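PDB 6Y3P: KLLA0B12012p, which is a direct partner of the mRNA decapping enzyme Dcp2 and, through its C-terminal tubulin-tyrosine-ligase-like ATP-grasp domain, the part modelled here, probably binds ATP. Local coordinates for residues I81-L86 against I196-L201; E118-A123 against Q162-F167; Q132-E135 against W140-L143. One frame throughout, in Å; residues are numbered along the deposited sequence.

How the contacts relate
All three contacts gather round one antiparallel sheet, that of strands 109-113, 194-200, 140-145, 154-157 and 253-254. Contacts 1 and 3 sit on neighbouring strands of it, their centres about 12 Å apart, and are tied by backbone bonds such as Gln198 O to Ile142 N at 2.8 Å. Contact 2 lies about 12 Å from contact 3, centre to centre, and meets it mainly through Leu143, whose CD2 is 3.6 Å from Phe167 CE2, and also at Leu134. Contacts 1 and 2 are about 20 Å apart between centres and do not touch. In ATP-grasp enzymes the nucleotide binds between two sheets; contact 1 is the one that reaches toward the second.

Contact 1 (I81-L86 against I196-L201); sequences IRKHYL and IVQEYL
Lys83 reaches its ammonium to the amide oxygen of Gln198, the two side chains coming from opposite directions, and one hydrogen bond carries the contact: Lys83 NZ gives to Gln198 OE1 at 2.8 Å. The ammonium lies in the carbonyl plane of the amide and uses a lone pair of OE1, at a C=O...N angle of 134°. Gln198 NE2 lies 4.0 Å from Lys83 NZ, so it is the oxygen that faces the ammonium. On the lysine side, CG stands anti to the backbone N (chi1 -171°), and bends at chi2 and chi4 steer the ammonium to the glutamine. The same NZ also hydrogen-bonds Leu107 O and Leu344 O, so three oxygens grip it and probably stabilise its charge in this partly buried place.

Beyond this bond the two side chains add little, Lys83 CE merely following NZ toward the amide. Around the pair, both side chains touch Ser109, and that of Gln198 also rests on Ile142, Lys144 and Leu344.

Backbone bonds set the two ends in place. Leu86 N bonds to Arg82 O at 2.7 Å in the first turn of helix 83-95, while Gln198 is paired within its sheet to Ile142. The lysine thus joins a helix start, strand 194-200 and, through Leu344, strand 341-347 of the neighbouring sheet, a bridge between the two sheets that characterise the ATP-grasp fold.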
ATOM      1  N   ILE A  81      -7.604   1.047  -0.201  1.00 56.10           N
ATOM      2  CA  ILE A  81      -6.954   1.119   1.127  1.00 55.26           C
ATOM      3  C   ILE A  81      -7.485   0.052   2.103  1.00 60.19           C
ATOM      4  O   ILE A  81      -6.853  -0.186   3.133  1.00 59.54           O
ATOM      5  CB  ILE A  81      -6.927   2.540   1.756  1.00 57.65           C
ATOM      6  CG1 ILE A  81      -8.350   3.140   1.933  1.00 59.16           C
ATOM      7  CG2 ILE A  81      -5.999   3.456   0.955  1.00 54.26           C
ATOM      8  CD1 ILE A  81      -8.473   4.273   2.987  1.00 61.96           C
ATOM      9  N   ARG A  82      -8.580  -0.641   1.758  1.00 59.56           N
ATOM     10  CA  ARG A  82      -9.084  -1.724   2.603  1.00 60.93           C
ATOM     11  C   ARG A  82      -8.719  -3.045   1.948  1.00 64.54           C
ATOM     12  O   ARG A  82      -9.200  -3.331   0.855  1.00 62.68           O
ATOM     13  CB  ARG A  82     -10.599  -1.606   2.854  1.00 63.99           C
ATOM     14  CG  ARG A  82     -10.997  -0.418   3.734  1.00 76.20           C
ATOM     15  CD  ARG A  82     -10.976  -0.736   5.224  1.00 90.97           C
ATOM     16  NE  ARG A  82     -11.939  -1.780   5.594  1.00103.91           N
ATOM     17  CZ  ARG A  82     -13.228  -1.569   5.854  1.00122.41           C
ATOM     18  NH1 ARG A  82     -13.737  -0.344   5.779  1.00107.96           N
ATOM     19  NH2 ARG A  82     -14.017  -2.582   6.186  1.00112.19           N
ATOM     20  N   LYS A  83      -7.852  -3.838   2.610  1.00 62.59           N
ATOM     21  CA  LYS A  83      -7.338  -5.121   2.102  1.00 62.71           C
ATOM     22  C   LYS A  83      -8.451  -6.141   1.763  1.00 68.51           C
ATOM     23  O   LYS A  83      -8.250  -6.937   0.849  1.00 69.33           O
ATOM     24  CB  LYS A  83      -6.252  -5.712   3.046  1.00 64.67           C
ATOM     25  CG  LYS A  83      -5.467  -6.956   2.544  1.00 71.36           C
ATOM     26  CD  LYS A  83      -5.099  -6.975   1.037  1.00 75.03           C
ATOM     27  CE  LYS A  83      -4.799  -8.357   0.477  1.00 70.21           C
ATOM     28  NZ  LYS A  83      -3.429  -8.845   0.839  1.00 63.25           N
ATOM     29  N   HIS A  84      -9.634  -6.083   2.411  1.00 65.52           N
ATOM     30  CA  HIS A  84     -10.708  -7.005   2.033  1.00 65.88           C
ATOM     31  C   HIS A  84     -11.265  -6.567   0.669  1.00 70.69           C
ATOM     32  O   HIS A  84     -11.357  -7.372  -0.265  1.00 72.90           O
ATOM     33  CB  HIS A  84     -11.808  -7.089   3.115  1.00 67.84           C
ATOM     34  CG  HIS A  84     -13.050  -7.825   2.684  1.00 72.71           C
ATOM     35  ND1 HIS A  84     -14.122  -7.159   2.102  1.00 75.42           N
ATOM     36  CD2 HIS A  84     -13.353  -9.144   2.766  1.00 75.08           C
ATOM     37  CE1 HIS A  84     -15.030  -8.089   1.840  1.00 75.56           C
ATOM     38  NE2 HIS A  84     -14.621  -9.296   2.229  1.00 75.87           N
ATOM     39  N   TYR A  85     -11.532  -5.271   0.539  1.00 64.72           N
ATOM     40  CA  TYR A  85     -12.093  -4.665  -0.657  1.00 63.89           C
ATOM     41  C   TYR A  85     -11.107  -4.638  -1.832  1.00 64.24           C
ATOM     42  O   TYR A  85     -11.537  -4.843  -2.969  1.00 64.13           O
ATOM     43  CB  TYR A  85     -12.676  -3.291  -0.306  1.00 65.66           C
ATOM     44  CG  TYR A  85     -13.904  -3.462   0.561  1.00 70.68           C
ATOM     45  CD1 TYR A  85     -15.159  -3.662  -0.009  1.00 74.03           C
ATOM     46  CD2 TYR A  85     -13.794  -3.579   1.949  1.00 72.18           C
ATOM     47  CE1 TYR A  85     -16.285  -3.908   0.777  1.00 76.17           C
ATOM     48  CE2 TYR A  85     -14.912  -3.838   2.746  1.00 74.50           C
ATOM     49  CZ  TYR A  85     -16.162  -3.978   2.157  1.00 84.19           C
ATOM     50  OH  TYR A  85     -17.293  -4.176   2.923  1.00 86.13           O
ATOM     51  N   LEU A  86      -9.789  -4.487  -1.551  1.00 57.45           N
ATOM     52  CA  LEU A  86      -8.694  -4.510  -2.525  1.00 55.82           C
ATOM     53  C   LEU A  86      -8.765  -5.826  -3.282  1.00 60.66           C
ATOM     54  O   LEU A  86      -8.779  -5.811  -4.515  1.00 59.83           O
ATOM     55  CB  LEU A  86      -7.309  -4.370  -1.826  1.00 54.29           C
ATOM     56  CG  LEU A  86      -6.069  -4.317  -2.726  1.00 56.51           C
ATOM     57  CD1 LEU A  86      -6.028  -3.022  -3.544  1.00 55.94           C
ATOM     58  CD2 LEU A  86      -4.792  -4.435  -1.906  1.00 57.56           C
ATOM     59  N   ILE A 196      -8.638 -14.854   8.842  1.00 60.66           N
ATOM     60  CA  ILE A 196      -8.221 -14.413   7.522  1.00 58.40           C
ATOM     61  C   ILE A 196      -7.316 -15.512   6.977  1.00 58.06           C
ATOM     62  O   ILE A 196      -6.485 -16.061   7.704  1.00 56.44           O
ATOM     63  CB  ILE A 196      -7.574 -12.988   7.474  1.00 61.47           C
ATOM     64  CG1 ILE A 196      -8.591 -11.896   7.913  1.00 62.82           C
ATOM     65  CG2 ILE A 196      -7.024 -12.674   6.053  1.00 61.83           C
ATOM     66  CD1 ILE A 196      -7.992 -10.527   8.293  1.00 72.10           C
ATOM     67  N   VAL A 197      -7.545 -15.881   5.730  1.00 53.51           N
ATOM     68  CA  VAL A 197      -6.738 -16.841   5.004  1.00 52.51           C
ATOM     69  C   VAL A 197      -5.996 -15.979   3.990  1.00 57.10           C
ATOM     70  O   VAL A 197      -6.596 -15.389   3.083  1.00 56.57           O
ATOM     71  CB  VAL A 197      -7.567 -17.975   4.374  1.00 56.74           C
ATOM     72  CG1 VAL A 197      -6.708 -18.833   3.447  1.00 55.81           C
ATOM     73  CG2 VAL A 197      -8.224 -18.835   5.462  1.00 57.42           C
ATOM     74  N   GLN A 198      -4.704 -15.822   4.219  1.00 53.24           N
ATOM     75  CA  GLN A 198      -3.867 -14.957   3.401  1.00 52.14           C
ATOM     76  C   GLN A 198      -2.820 -15.781   2.655  1.00 53.44           C
ATOM     77  O   GLN A 198      -2.154 -16.615   3.262  1.00 52.63           O
ATOM     78  CB  GLN A 198      -3.212 -13.904   4.334  1.00 53.28           C
ATOM     79  CG  GLN A 198      -2.179 -12.954   3.708  1.00 73.91           C
ATOM     80  CD  GLN A 198      -2.721 -11.599   3.328  1.00103.50           C
ATOM     81  OE1 GLN A 198      -2.476 -11.106   2.222  1.00101.59           O
ATOM     82  NE2 GLN A 198      -3.415 -10.933   4.250  1.00101.07           N
ATOM     83  N   GLU A 199      -2.645 -15.516   1.350  1.00 49.12           N
ATOM     84  CA  GLU A 199      -1.604 -16.154   0.555  1.00 48.27           C
ATOM     85  C   GLU A 199      -0.270 -15.879   1.233  1.00 52.03           C
ATOM     86  O   GLU A 199      -0.003 -14.758   1.679  1.00 51.96           O
ATOM     87  CB  GLU A 199      -1.591 -15.627  -0.868  1.00 49.40           C
ATOM     88  CG  GLU A 199      -0.624 -16.391  -1.745  1.00 58.01           C
ATOM     89  CD  GLU A 199      -0.558 -15.951  -3.188  1.00 84.18           C
ATOM     90  OE1 GLU A 199       0.391 -16.386  -3.882  1.00 66.49           O
ATOM     91  OE2 GLU A 199      -1.465 -15.209  -3.634  1.00 87.90           O
ATOM     92  N   TYR A 200       0.522 -16.925   1.390  1.00 48.42           N
ATOM     93  CA  TYR A 200       1.796 -16.826   2.079  1.00 47.40           C
ATOM     94  C   TYR A 200       2.974 -17.018   1.134  1.00 52.38           C
ATOM     95  O   TYR A 200       2.994 -17.955   0.337  1.00 53.81           O
ATOM     96  CB  TYR A 200       1.810 -17.806   3.276  1.00 48.11           C
ATOM     97  CG  TYR A 200       3.155 -18.001   3.938  1.00 48.75           C
ATOM     98  CD1 TYR A 200       3.656 -17.061   4.837  1.00 50.61           C
ATOM     99  CD2 TYR A 200       3.903 -19.149   3.710  1.00 49.42           C
ATOM    100  CE1 TYR A 200       4.892 -17.247   5.465  1.00 51.51           C
ATOM    101  CE2 TYR A 200       5.143 -19.334   4.311  1.00 51.10           C
ATOM    102  CZ  TYR A 200       5.641 -18.378   5.181  1.00 58.78           C
ATOM    103  OH  TYR A 200       6.856 -18.601   5.787  1.00 62.35           O
ATOM    104  N   LEU A 201       3.957 -16.134   1.243  1.00 49.92           N
ATOM    105  CA  LEU A 201       5.199 -16.171   0.477  1.00 50.09           C
ATOM    106  C   LEU A 201       6.272 -16.991   1.270  1.00 54.23           C
ATOM    107  O   LEU A 201       6.943 -16.476   2.172  1.00 51.78           O
ATOM    108  CB  LEU A 201       5.644 -14.729   0.197  1.00 50.11           C
ATOM    109  CG  LEU A 201       6.780 -14.574  -0.801  1.00 55.57           C
ATOM    110  CD1 LEU A 201       6.252 -14.122  -2.109  1.00 56.79           C
ATOM    111  CD2 LEU A 201       7.792 -13.582  -0.296  1.00 56.64           C
TER

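Contact 2 (E118-A123 against Q162-F167); sequences EFLDDA and QLQAIF
Leu120 points its side chain at helix 160-171 and is received by Leu163, Gln164 and Phe167, three residues on one side of that helix. With chi1 at -175° the branch of Leu120 is swung away from its own N and out from the start of helix 120-125 toward the longer helix. Its CD1 does most of the touching. It approaches the Phe167 ring obliquely and comes to 3.2 Å from Phe167 CD2, shorter than usual for two carbons, so the exact placing of the methyl is doubtful. The same methyl lies 4.0 Å from Leu163 CG and 3.7 Å from Leu163 O.

Gln164 runs alongside Leu120, the two side chains pointing opposite ways. Its chain starts extended and then bends at chi2 (63°), bringing OE1 beside the leucine, 3.6 Å from Leu120 CB and 3.8 Å from Leu120 CD2. The amide is turned so that NE2 can hydrogen-bond Asp168 OD1, one turn further along its own helix, and also Ala117 O, just before the facing segment; these two bonds probably hold the amide from turning.

Helix 160-171 packs on the five-stranded antiparallel sheet of this ATP-grasp domain, and helix 120-125 lies against that helix through Leu120. Leu163 and Phe167 reach the sheet at Leu143, and the Phe167 ring also meets Phe195 edge to face. Cutting Leu120 back to an alanine here is likely to leave the Phe167 ring and Leu163 without their apolar neighbour and open a gap between the helices. Phe119 takes the N-cap position of helix 120-125, its O accepting from Ala123 N at 3.2 Å.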
ATOM      1  N   GLU A 118     -15.800 -29.411  12.502  1.00 58.85           N
ATOM      2  CA  GLU A 118     -16.715 -30.281  11.746  1.00 58.57           C
ATOM      3  C   GLU A 118     -17.539 -29.545  10.654  1.00 60.17           C
ATOM      4  O   GLU A 118     -18.104 -30.192   9.764  1.00 60.12           O
ATOM      5  CB  GLU A 118     -17.637 -31.087  12.687  1.00 61.85           C
ATOM      6  CG  GLU A 118     -18.057 -30.400  13.989  1.00 74.70           C
ATOM      7  CD  GLU A 118     -17.276 -30.810  15.228  1.00 96.22           C
ATOM      8  OE1 GLU A 118     -17.263 -32.022  15.562  1.00 78.62           O
ATOM      9  OE2 GLU A 118     -16.697 -29.910  15.883  1.00 82.57           O
ATOM     10  N   PHE A 119     -17.562 -28.194  10.696  1.00 52.99           N
ATOM     11  CA  PHE A 119     -18.299 -27.395   9.727  1.00 49.74           C
ATOM     12  C   PHE A 119     -17.411 -26.513   8.868  1.00 55.68           C
ATOM     13  O   PHE A 119     -17.908 -25.567   8.251  1.00 53.43           O
ATOM     14  CB  PHE A 119     -19.404 -26.593  10.423  1.00 49.68           C
ATOM     15  CG  PHE A 119     -20.544 -27.453  10.890  1.00 49.67           C
ATOM     16  CD1 PHE A 119     -21.499 -27.910   9.997  1.00 50.68           C
ATOM     17  CD2 PHE A 119     -20.666 -27.802  12.230  1.00 49.31           C
ATOM     18  CE1 PHE A 119     -22.566 -28.692  10.436  1.00 53.04           C
ATOM     19  CE2 PHE A 119     -21.717 -28.608  12.660  1.00 52.70           C
ATOM     20  CZ  PHE A 119     -22.655 -29.060  11.760  1.00 51.28           C
ATOM     21  N   LEU A 120     -16.102 -26.873   8.775  1.00 56.71           N
ATOM     22  CA  LEU A 120     -15.081 -26.208   7.957  1.00 56.98           C
ATOM     23  C   LEU A 120     -15.487 -26.252   6.484  1.00 63.63           C
ATOM     24  O   LEU A 120     -15.339 -25.250   5.788  1.00 62.15           O
ATOM     25  CB  LEU A 120     -13.690 -26.859   8.167  1.00 57.04           C
ATOM     26  CG  LEU A 120     -12.454 -26.213   7.478  1.00 62.01           C
ATOM     27  CD1 LEU A 120     -11.245 -26.345   8.348  1.00 63.19           C
ATOM     28  CD2 LEU A 120     -12.057 -26.968   6.225  1.00 63.40           C
ATOM     29  N   ASP A 121     -16.030 -27.391   6.026  1.00 64.15           N
ATOM     30  CA  ASP A 121     -16.495 -27.538   4.648  1.00 65.72           C
ATOM     31  C   ASP A 121     -17.638 -26.585   4.291  1.00 72.38           C
ATOM     32  O   ASP A 121     -17.688 -26.136   3.150  1.00 73.71           O
ATOM     33  CB  ASP A 121     -16.859 -28.993   4.311  1.00 68.99           C
ATOM     34  CG  ASP A 121     -15.666 -29.915   4.100  1.00 79.70           C
ATOM     35  OD1 ASP A 121     -14.588 -29.421   3.640  1.00 78.54           O
ATOM     36  OD2 ASP A 121     -15.809 -31.130   4.357  1.00 85.32           O
ATOM     37  N   ASP A 122     -18.515 -26.246   5.248  1.00 69.13           N
ATOM     38  CA  ASP A 122     -19.619 -25.310   5.012  1.00 69.64           C
ATOM     39  C   ASP A 122     -19.112 -23.880   4.945  1.00 72.25           C
ATOM     40  O   ASP A 122     -19.654 -23.074   4.191  1.00 72.14           O
ATOM     41  CB  ASP A 122     -20.671 -25.415   6.120  1.00 72.88           C
ATOM     42  CG  ASP A 122     -21.395 -26.743   6.233  1.00 80.76           C
ATOM     43  OD1 ASP A 122     -20.992 -27.710   5.531  1.00 77.35           O
ATOM     44  OD2 ASP A 122     -22.359 -26.823   7.030  1.00 89.33           O
ATOM     45  N   ALA A 123     -18.078 -23.565   5.744  1.00 67.52           N
ATOM     46  CA  ALA A 123     -17.456 -22.247   5.772  1.00 65.83           C
ATOM     47  C   ALA A 123     -16.720 -21.973   4.450  1.00 69.66           C
ATOM     48  O   ALA A 123     -16.720 -20.832   3.983  1.00 69.17           O
ATOM     49  CB  ALA A 123     -16.511 -22.141   6.949  1.00 65.63           C
ATOM     50  N   GLN A 162      -5.077 -30.197   5.184  1.00 49.01           N
ATOM     51  CA  GLN A 162      -4.129 -29.569   6.095  1.00 47.64           C
ATOM     52  C   GLN A 162      -4.863 -28.516   6.967  1.00 50.39           C
ATOM     53  O   GLN A 162      -4.750 -28.544   8.192  1.00 49.81           O
ATOM     54  CB  GLN A 162      -2.956 -28.971   5.317  1.00 47.61           C
ATOM     55  CG  GLN A 162      -1.906 -29.999   4.948  1.00 41.72           C
ATOM     56  CD  GLN A 162      -1.039 -29.590   3.777  1.00 53.98           C
ATOM     57  OE1 GLN A 162      -1.160 -28.500   3.195  1.00 48.02           O
ATOM     58  NE2 GLN A 162      -0.152 -30.485   3.379  1.00 43.18           N
ATOM     59  N   LEU A 163      -5.701 -27.680   6.339  1.00 46.91           N
ATOM     60  CA  LEU A 163      -6.541 -26.703   7.038  1.00 46.31           C
ATOM     61  C   LEU A 163      -7.509 -27.400   7.995  1.00 51.75           C
ATOM     62  O   LEU A 163      -7.682 -26.943   9.122  1.00 52.59           O
ATOM     63  CB  LEU A 163      -7.304 -25.839   6.031  1.00 45.21           C
ATOM     64  CG  LEU A 163      -8.051 -24.629   6.579  1.00 48.09           C
ATOM     65  CD1 LEU A 163      -7.116 -23.669   7.359  1.00 46.02           C
ATOM     66  CD2 LEU A 163      -8.755 -23.900   5.462  1.00 47.61           C
ATOM     67  N   GLN A 164      -8.088 -28.527   7.558  1.00 49.51           N
ATOM     68  CA  GLN A 164      -9.004 -29.359   8.341  1.00 50.81           C
ATOM     69  C   GLN A 164      -8.318 -29.918   9.599  1.00 55.74           C
ATOM     70  O   GLN A 164      -8.925 -29.933  10.661  1.00 54.45           O
ATOM     71  CB  GLN A 164      -9.599 -30.484   7.456  1.00 52.94           C
ATOM     72  CG  GLN A 164     -10.609 -31.426   8.175  1.00 60.02           C
ATOM     73  CD  GLN A 164     -11.846 -30.702   8.659  1.00 68.80           C
ATOM     74  OE1 GLN A 164     -12.701 -30.276   7.882  1.00 67.23           O
ATOM     75  NE2 GLN A 164     -11.957 -30.530   9.956  1.00 56.20           N
ATOM     76  N   ALA A 165      -7.052 -30.371   9.466  1.00 54.17           N
ATOM     77  CA  ALA A 165      -6.232 -30.915  10.552  1.00 54.02           C
ATOM     78  C   ALA A 165      -5.867 -29.805  11.546  1.00 56.69           C
ATOM     79  O   ALA A 165      -5.837 -30.056  12.749  1.00 58.02           O
ATOM     80  CB  ALA A 165      -4.970 -31.550   9.979  1.00 54.28           C
ATOM     81  N   ILE A 166      -5.623 -28.575  11.050  1.00 51.38           N
ATOM     82  CA  ILE A 166      -5.317 -27.426  11.899  1.00 50.77           C
ATOM     83  C   ILE A 166      -6.531 -27.158  12.814  1.00 58.09           C
ATOM     84  O   ILE A 166      -6.371 -27.110  14.041  1.00 58.23           O
ATOM     85  CB  ILE A 166      -4.923 -26.178  11.070  1.00 52.38           C
ATOM     86  CG1 ILE A 166      -3.563 -26.375  10.346  1.00 50.88           C
ATOM     87  CG2 ILE A 166      -4.896 -24.909  11.953  1.00 53.25           C
ATOM     88  CD1 ILE A 166      -3.256 -25.298   9.307  1.00 47.39           C
ATOM     89  N   PHE A 167      -7.747 -27.040  12.205  1.00 55.14           N
ATOM     90  CA  PHE A 167      -9.006 -26.793  12.922  1.00 56.29           C
ATOM     91  C   PHE A 167      -9.358 -27.882  13.917  1.00 63.23           C
ATOM     92  O   PHE A 167      -9.837 -27.560  14.999  1.00 65.21           O
ATOM     93  CB  PHE A 167     -10.176 -26.524  11.954  1.00 58.13           C
ATOM     94  CG  PHE A 167     -10.298 -25.057  11.613  1.00 57.81           C
ATOM     95  CD1 PHE A 167     -10.968 -24.187  12.455  1.00 60.72           C
ATOM     96  CD2 PHE A 167      -9.656 -24.531  10.497  1.00 58.09           C
ATOM     97  CE1 PHE A 167     -11.017 -22.823  12.173  1.00 61.71           C
ATOM     98  CE2 PHE A 167      -9.745 -23.173  10.191  1.00 59.80           C
ATOM     99  CZ  PHE A 167     -10.399 -22.322  11.041  1.00 58.72           C
TER

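Contact 3 (Q132-E135 against W140-L143); sequences QELE and WWIL
Leu134 lays a methyl on the indole of Trp141 while Glu133 brings its CB to the same ring system, closing a short helix-to-strand connection in the ATP-grasp domain: helix 128-136 packs on strand 140-145, the strand that directly follows it.

Trp141 has CG anti to its carbonyl carbon (chi1 -59°), and its second torsion turns the indole broadside, so that one face is offered to the helix. Leu134 is less regular: both of its torsions lie away from the usual staggered positions, and with them CD1 comes over the five-membered ring. The result is a CH-pi contact, CD1 standing 3.7 Å from the centroid of that ring.

Glu133 uses its aliphatic root: CB approaches obliquely, 3.9 Å from Trp141 CZ2, an atom of the six-membered ring. The rest of the chain folds back at chi2 and crosses the Trp141 side chain at about a right angle, the carboxylate plane tilted 67° from the indole. Its OE1 has a long, weak ion pair with Lys139 and lies close to the like-charged OE1 of Glu108, a nearness that might raise the affinity of one of them for a proton.

Other side chains hem the indole in: Phe157 meets it with ring planes about 25° apart, and Val197 of the adjacent strand and Phe110 of the strand beyond it touch it too. Over the ring, Leu134 CD1 is 3.7 Å from Trp141 NE1 and slightly farther, 4.0 Å, from Trp141 CG.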
ATOM      1  N   GLN A 132     -12.089 -22.637  -4.202  1.00 57.96           N
ATOM      2  CA  GLN A 132     -11.551 -22.848  -5.536  1.00 57.76           C
ATOM      3  C   GLN A 132     -10.057 -22.653  -5.587  1.00 60.36           C
ATOM      4  O   GLN A 132      -9.363 -23.419  -6.247  1.00 62.27           O
ATOM      5  CB  GLN A 132     -12.262 -21.946  -6.547  1.00 59.44           C
ATOM      6  CG  GLN A 132     -12.489 -22.659  -7.871  1.00 67.36           C
ATOM      7  CD  GLN A 132     -13.462 -21.953  -8.759  1.00 76.19           C
ATOM      8  OE1 GLN A 132     -13.553 -20.714  -8.782  1.00 66.84           O
ATOM      9  NE2 GLN A 132     -14.129 -22.732  -9.598  1.00 67.11           N
ATOM     10  N   GLU A 133      -9.564 -21.667  -4.850  1.00 54.13           N
ATOM     11  CA  GLU A 133      -8.146 -21.372  -4.737  1.00 52.73           C
ATOM     12  C   GLU A 133      -7.394 -22.528  -4.057  1.00 57.08           C
ATOM     13  O   GLU A 133      -6.381 -22.991  -4.578  1.00 55.05           O
ATOM     14  CB  GLU A 133      -7.955 -20.065  -3.951  1.00 52.84           C
ATOM     15  CG  GLU A 133      -8.259 -18.816  -4.756  1.00 61.73           C
ATOM     16  CD  GLU A 133      -7.293 -18.513  -5.887  1.00 85.80           C
ATOM     17  OE1 GLU A 133      -6.089 -18.834  -5.753  1.00 66.70           O
ATOM     18  OE2 GLU A 133      -7.748 -17.959  -6.913  1.00 91.57           O
ATOM     19  N   LEU A 134      -7.901 -22.991  -2.893  1.00 56.02           N
ATOM     20  CA  LEU A 134      -7.317 -24.087  -2.101  1.00 56.02           C
ATOM     21  C   LEU A 134      -7.316 -25.394  -2.900  1.00 59.97           C
ATOM     22  O   LEU A 134      -6.364 -26.175  -2.812  1.00 56.88           O
ATOM     23  CB  LEU A 134      -8.131 -24.245  -0.804  1.00 56.73           C
ATOM     24  CG  LEU A 134      -7.652 -23.545   0.493  1.00 59.98           C
ATOM     25  CD1 LEU A 134      -6.933 -22.224   0.240  1.00 58.36           C
ATOM     26  CD2 LEU A 134      -8.796 -23.369   1.448  1.00 61.15           C
ATOM     27  N   GLU A 135      -8.384 -25.604  -3.706  1.00 61.10           N
ATOM     28  CA  GLU A 135      -8.567 -26.771  -4.572  1.00 62.84           C
ATOM     29  C   GLU A 135      -7.560 -26.794  -5.712  1.00 69.19           C
ATOM     30  O   GLU A 135      -7.158 -27.879  -6.132  1.00 70.07           O
ATOM     31  CB  GLU A 135      -9.990 -26.823  -5.110  1.00 65.29           C
ATOM     32  CG  GLU A 135     -10.915 -27.604  -4.207  1.00 76.53           C
ATOM     33  CD  GLU A 135     -12.328 -27.778  -4.719  1.00107.79           C
ATOM     34  OE1 GLU A 135     -13.259 -27.752  -3.882  1.00107.87           O
ATOM     35  OE2 GLU A 135     -12.506 -27.964  -5.946  1.00106.09           O
ATOM     36  N   TRP A 140       0.784 -21.344  -1.164  1.00 53.19           N
ATOM     37  CA  TRP A 140       0.952 -21.512   0.281  1.00 51.83           C
ATOM     38  C   TRP A 140       0.004 -20.519   0.931  1.00 52.21           C
ATOM     39  O   TRP A 140      -0.377 -19.511   0.316  1.00 50.56           O
ATOM     40  CB  TRP A 140       2.396 -21.270   0.747  1.00 50.34           C
ATOM     41  CG  TRP A 140       3.387 -22.258   0.195  1.00 51.30           C
ATOM     42  CD1 TRP A 140       3.666 -22.497  -1.119  1.00 54.07           C
ATOM     43  CD2 TRP A 140       4.201 -23.163   0.949  1.00 51.21           C
ATOM     44  NE1 TRP A 140       4.604 -23.495  -1.229  1.00 53.78           N
ATOM     45  CE2 TRP A 140       4.961 -23.912   0.025  1.00 55.27           C
ATOM     46  CE3 TRP A 140       4.355 -23.422   2.317  1.00 52.93           C
ATOM     47  CZ2 TRP A 140       5.893 -24.872   0.429  1.00 55.14           C
ATOM     48  CZ3 TRP A 140       5.253 -24.396   2.716  1.00 55.01           C
ATOM     49  CH2 TRP A 140       6.006 -25.111   1.779  1.00 55.96           C
ATOM     50  N   TRP A 141      -0.445 -20.840   2.142  1.00 46.25           N
ATOM     51  CA  TRP A 141      -1.443 -20.025   2.806  1.00 45.51           C
ATOM     52  C   TRP A 141      -1.151 -19.926   4.247  1.00 51.04           C
ATOM     53  O   TRP A 141      -0.486 -20.780   4.840  1.00 51.04           O
ATOM     54  CB  TRP A 141      -2.857 -20.640   2.634  1.00 44.56           C
ATOM     55  CG  TRP A 141      -3.284 -20.781   1.215  1.00 45.26           C
ATOM     56  CD1 TRP A 141      -3.070 -21.853   0.399  1.00 48.71           C
ATOM     57  CD2 TRP A 141      -3.863 -19.758   0.397  1.00 44.73           C
ATOM     58  NE1 TRP A 141      -3.493 -21.563  -0.881  1.00 48.49           N
ATOM     59  CE2 TRP A 141      -4.012 -20.291  -0.902  1.00 49.34           C
ATOM     60  CE3 TRP A 141      -4.334 -18.462   0.650  1.00 45.81           C
ATOM     61  CZ2 TRP A 141      -4.655 -19.588  -1.931  1.00 48.71           C
ATOM     62  CZ3 TRP A 141      -4.945 -17.752  -0.379  1.00 47.31           C
ATOM     63  CH2 TRP A 141      -5.104 -18.317  -1.649  1.00 48.22           C
ATOM     64  N   ILE A 142      -1.696 -18.906   4.830  1.00 49.63           N
ATOM     65  CA  ILE A 142      -1.570 -18.702   6.242  1.00 51.46           C
ATOM     66  C   ILE A 142      -2.971 -18.454   6.823  1.00 56.09           C
ATOM     67  O   ILE A 142      -3.795 -17.780   6.192  1.00 55.07           O
ATOM     68  CB  ILE A 142      -0.479 -17.635   6.493  1.00 55.33           C
ATOM     69  CG1 ILE A 142       0.241 -17.936   7.775  1.00 57.52           C
ATOM     70  CG2 ILE A 142      -0.938 -16.171   6.390  1.00 56.34           C
ATOM     71  CD1 ILE A 142       1.576 -17.699   7.635  1.00 75.77           C
ATOM     72  N   LEU A 143      -3.283 -19.154   7.931  1.00 54.43           N
ATOM     73  CA  LEU A 143      -4.547 -19.041   8.654  1.00 54.51           C
ATOM     74  C   LEU A 143      -4.302 -18.104   9.847  1.00 63.25           C
ATOM     75  O   LEU A 143      -3.702 -18.514  10.838  1.00 62.15           O
ATOM     76  CB  LEU A 143      -5.073 -20.416   9.098  1.00 54.35           C
ATOM     77  CG  LEU A 143      -6.371 -20.395   9.939  1.00 59.42           C
ATOM     78  CD1 LEU A 143      -7.603 -20.054   9.097  1.00 59.47           C
ATOM     79  CD2 LEU A 143      -6.549 -21.684  10.702  1.00 58.49           C
TER